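PDB 3SAO: extracellular fatty acid-binding protein from Gallus gallus, which tightly binds bacterial ferric siderophores as a siderocalin-type lipocalin, and also binds long-chain fatty acids and lysophosphatidic acid. Local coordinates for residues Met125-Phe128 and Arg129-Arg133. Residues are numbered along the deposited sequence; the frame is centred on the assembly and turned at random.
Sequences MAIF and RKLAR
Ile127 lays the end of its side chain over Leu131, one turn further along the same helix, with CD1 of Ile127 3.6 Å from CD1 of Leu131. Its CG1 branch stands anti to the backbone N (chi1 172°), and the bend at chi2 (58°) then brings the terminal methyl to the following turn although CB itself heads off from it. The same methyl also meets Lys130, three residues on: CD1 of Ile127 lies 3.5 Å from CE of Lys130, slightly tighter than ordinary carbon packing. The lysine chain, otherwise extended, turns at chi3 (71°) and so brings CE to the isoleucine. The lysine thus offers its last methylene, while its ammonium NZ sits a little further from the same methyl.

Met125 and Arg129 make the corresponding i to i+4 pair on another side of the helix. The arginine runs extended from CG to NE, while the methionine chain bends at chi2 and chi3; SD of Met125 comes within 4.0 Å of NE of Arg129, approaching the guanidinium at a slant.

Beneath these side chains the backbone is regular alpha-helix. Amides of Arg129, Lys130, Leu131 and Ala132 donate in turn to the carbonyls of Met125, Ala126, Ile127 and Phe128, all nearly straight; the Ala132 N to Phe128 O bond is 2.8 Å. CB of Ala132 also rests 3.3 Å from that Phe128 oxygen.

All of this belongs to helix 122-133, the alpha-helix that packs against the outside of the lipocalin beta-barrel. Phe128 is buried against Met111 and Leu113 of strand 106-115, Ala16 and Ala18 of strand 10-18 and Val142 of strand 142-144. Met125 and Arg129 both touch Val144, while Ile127 and Leu131 reach Asp88 on strand 82-89.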
ATOM      1  N   MET A 125      -2.742 -13.832  -0.446  1.00 47.21           N
ATOM      2  CA  MET A 125      -1.365 -13.877  -0.944  1.00 49.08           C
ATOM      3  C   MET A 125      -1.330 -14.533  -2.333  1.00 49.80           C
ATOM      4  O   MET A 125      -0.585 -14.098  -3.231  1.00 50.21           O
ATOM      5  CB  MET A 125      -0.411 -14.622   0.004  1.00 50.51           C
ATOM      6  CG  MET A 125       1.044 -14.678  -0.485  1.00 54.59           C
ATOM      7  SD  MET A 125       1.859 -13.048  -0.713  1.00 57.40           S
ATOM      8  CE  MET A 125       1.883 -12.499   0.954  1.00 47.35           C
ATOM      9  N   ALA A 126      -2.101 -15.606  -2.490  1.00 50.97           N
ATOM     10  CA  ALA A 126      -2.175 -16.321  -3.766  1.00 51.85           C
ATOM     11  C   ALA A 126      -2.665 -15.435  -4.921  1.00 49.85           C
ATOM     12  O   ALA A 126      -2.082 -15.479  -6.026  1.00 50.34           O
ATOM     13  CB  ALA A 126      -3.038 -17.567  -3.630  1.00 53.79           C
ATOM     14  N   ILE A 127      -3.670 -14.591  -4.669  1.00 47.87           N
ATOM     15  CA  ILE A 127      -4.186 -13.690  -5.717  1.00 48.00           C
ATOM     16  C   ILE A 127      -3.149 -12.627  -6.060  1.00 44.19           C
ATOM     17  O   ILE A 127      -2.979 -12.267  -7.232  1.00 44.06           O
ATOM     18  CB  ILE A 127      -5.552 -13.007  -5.351  1.00 47.64           C
ATOM     19  CG1 ILE A 127      -5.944 -11.948  -6.382  1.00 51.86           C
ATOM     20  CG2 ILE A 127      -5.535 -12.312  -4.017  1.00 56.63           C
ATOM     21  CD1 ILE A 127      -6.062 -12.477  -7.759  1.00 59.81           C
ATOM     22  N   PHE A 128      -2.498 -12.094  -5.035  1.00 43.42           N
ATOM     23  CA  PHE A 128      -1.425 -11.107  -5.243  1.00 42.77           C
ATOM     24  C   PHE A 128      -0.312 -11.676  -6.139  1.00 41.34           C
ATOM     25  O   PHE A 128       0.097 -11.035  -7.129  1.00 39.67           O
ATOM     26  CB  PHE A 128      -0.854 -10.676  -3.909  1.00 41.10           C
ATOM     27  CG  PHE A 128       0.223  -9.643  -4.013  1.00 43.34           C
ATOM     28  CD1 PHE A 128      -0.079  -8.311  -4.313  1.00 43.33           C
ATOM     29  CD2 PHE A 128       1.522  -9.976  -3.739  1.00 46.08           C
ATOM     30  CE1 PHE A 128       0.950  -7.353  -4.407  1.00 45.29           C
ATOM     31  CE2 PHE A 128       2.538  -9.036  -3.838  1.00 46.39           C
ATOM     32  CZ  PHE A 128       2.242  -7.726  -4.162  1.00 49.02           C
ATOM     33  N   ARG A 129       0.182 -12.865  -5.776  1.00 44.00           N
ATOM     34  CA  ARG A 129       1.273 -13.510  -6.535  1.00 46.24           C
ATOM     35  C   ARG A 129       0.856 -13.821  -7.986  1.00 48.07           C
ATOM     36  O   ARG A 129       1.612 -13.544  -8.923  1.00 47.41           O
ATOM     37  CB  ARG A 129       1.800 -14.758  -5.816  1.00 47.26           C
ATOM     38  CG  ARG A 129       2.641 -14.477  -4.563  1.00 50.40           C
ATOM     39  CD  ARG A 129       3.356 -15.721  -4.054  1.00 56.43           C
ATOM     40  NE  ARG A 129       4.222 -15.401  -2.921  1.00 60.67           N
ATOM     41  CZ  ARG A 129       5.438 -14.860  -3.018  1.00 63.15           C
ATOM     42  NH1 ARG A 129       5.987 -14.607  -4.197  1.00 59.62           N
ATOM     43  NH2 ARG A 129       6.124 -14.594  -1.918  1.00 64.60           N
ATOM     44  N   LYS A 130      -0.366 -14.310  -8.165  1.00 47.98           N
ATOM     45  CA  LYS A 130      -0.965 -14.469  -9.492  1.00 48.69           C
ATOM     46  C   LYS A 130      -0.980 -13.203 -10.328  1.00 46.03           C
ATOM     47  O   LYS A 130      -0.548 -13.196 -11.475  1.00 47.39           O
ATOM     48  CB  LYS A 130      -2.400 -14.970  -9.388  1.00 50.38           C
ATOM     49  CG  LYS A 130      -3.026 -15.290 -10.725  1.00 56.38           C
ATOM     50  CD  LYS A 130      -4.390 -15.940 -10.590  1.00 60.97           C
ATOM     51  CE  LYS A 130      -5.426 -14.950 -10.091  1.00 63.87           C
ATOM     52  NZ  LYS A 130      -6.800 -15.517 -10.157  1.00 72.54           N
ATOM     53  N   LEU A 131      -1.543 -12.136  -9.786  1.00 42.66           N
ATOM     54  CA  LEU A 131      -1.588 -10.897 -10.537  1.00 43.60           C
ATOM     55  C   LEU A 131      -0.203 -10.268 -10.755  1.00 41.38           C
ATOM     56  O   LEU A 131       0.014  -9.658 -11.801  1.00 42.77           O
ATOM     57  CB  LEU A 131      -2.518  -9.911  -9.859  1.00 42.74           C
ATOM     58  CG  LEU A 131      -3.986 -10.356  -9.846  1.00 42.29           C
ATOM     59  CD1 LEU A 131      -4.824  -9.360  -9.041  1.00 43.67           C
ATOM     60  CD2 LEU A 131      -4.542 -10.549 -11.267  1.00 49.05           C
ATOM     61  N   ALA A 132       0.693 -10.367  -9.764  1.00 42.84           N
ATOM     62  CA  ALA A 132       2.109  -9.991  -9.937  1.00 41.32           C
ATOM     63  C   ALA A 132       2.746 -10.749 -11.086  1.00 43.82           C
ATOM     64  O   ALA A 132       3.400 -10.165 -11.970  1.00 44.48           O
ATOM     65  CB  ALA A 132       2.898 -10.227  -8.639  1.00 43.20           C
ATOM     66  N   ARG A 133       2.616 -12.067 -11.073  1.00 47.35           N
ATOM     67  CA  ARG A 133       3.215 -12.858 -12.137  1.00 48.14           C
ATOM     68  C   ARG A 133       2.697 -12.495 -13.528  1.00 48.33           C
ATOM     69  O   ARG A 133       3.442 -12.572 -14.515  1.00 50.39           O
ATOM     70  CB  ARG A 133       3.043 -14.358 -11.865  1.00 51.54           C
ATOM     71  CG  ARG A 133       4.196 -15.157 -12.399  1.00 59.85           C
ATOM     72  CD  ARG A 133       4.205 -16.610 -11.885  1.00 68.04           C
TER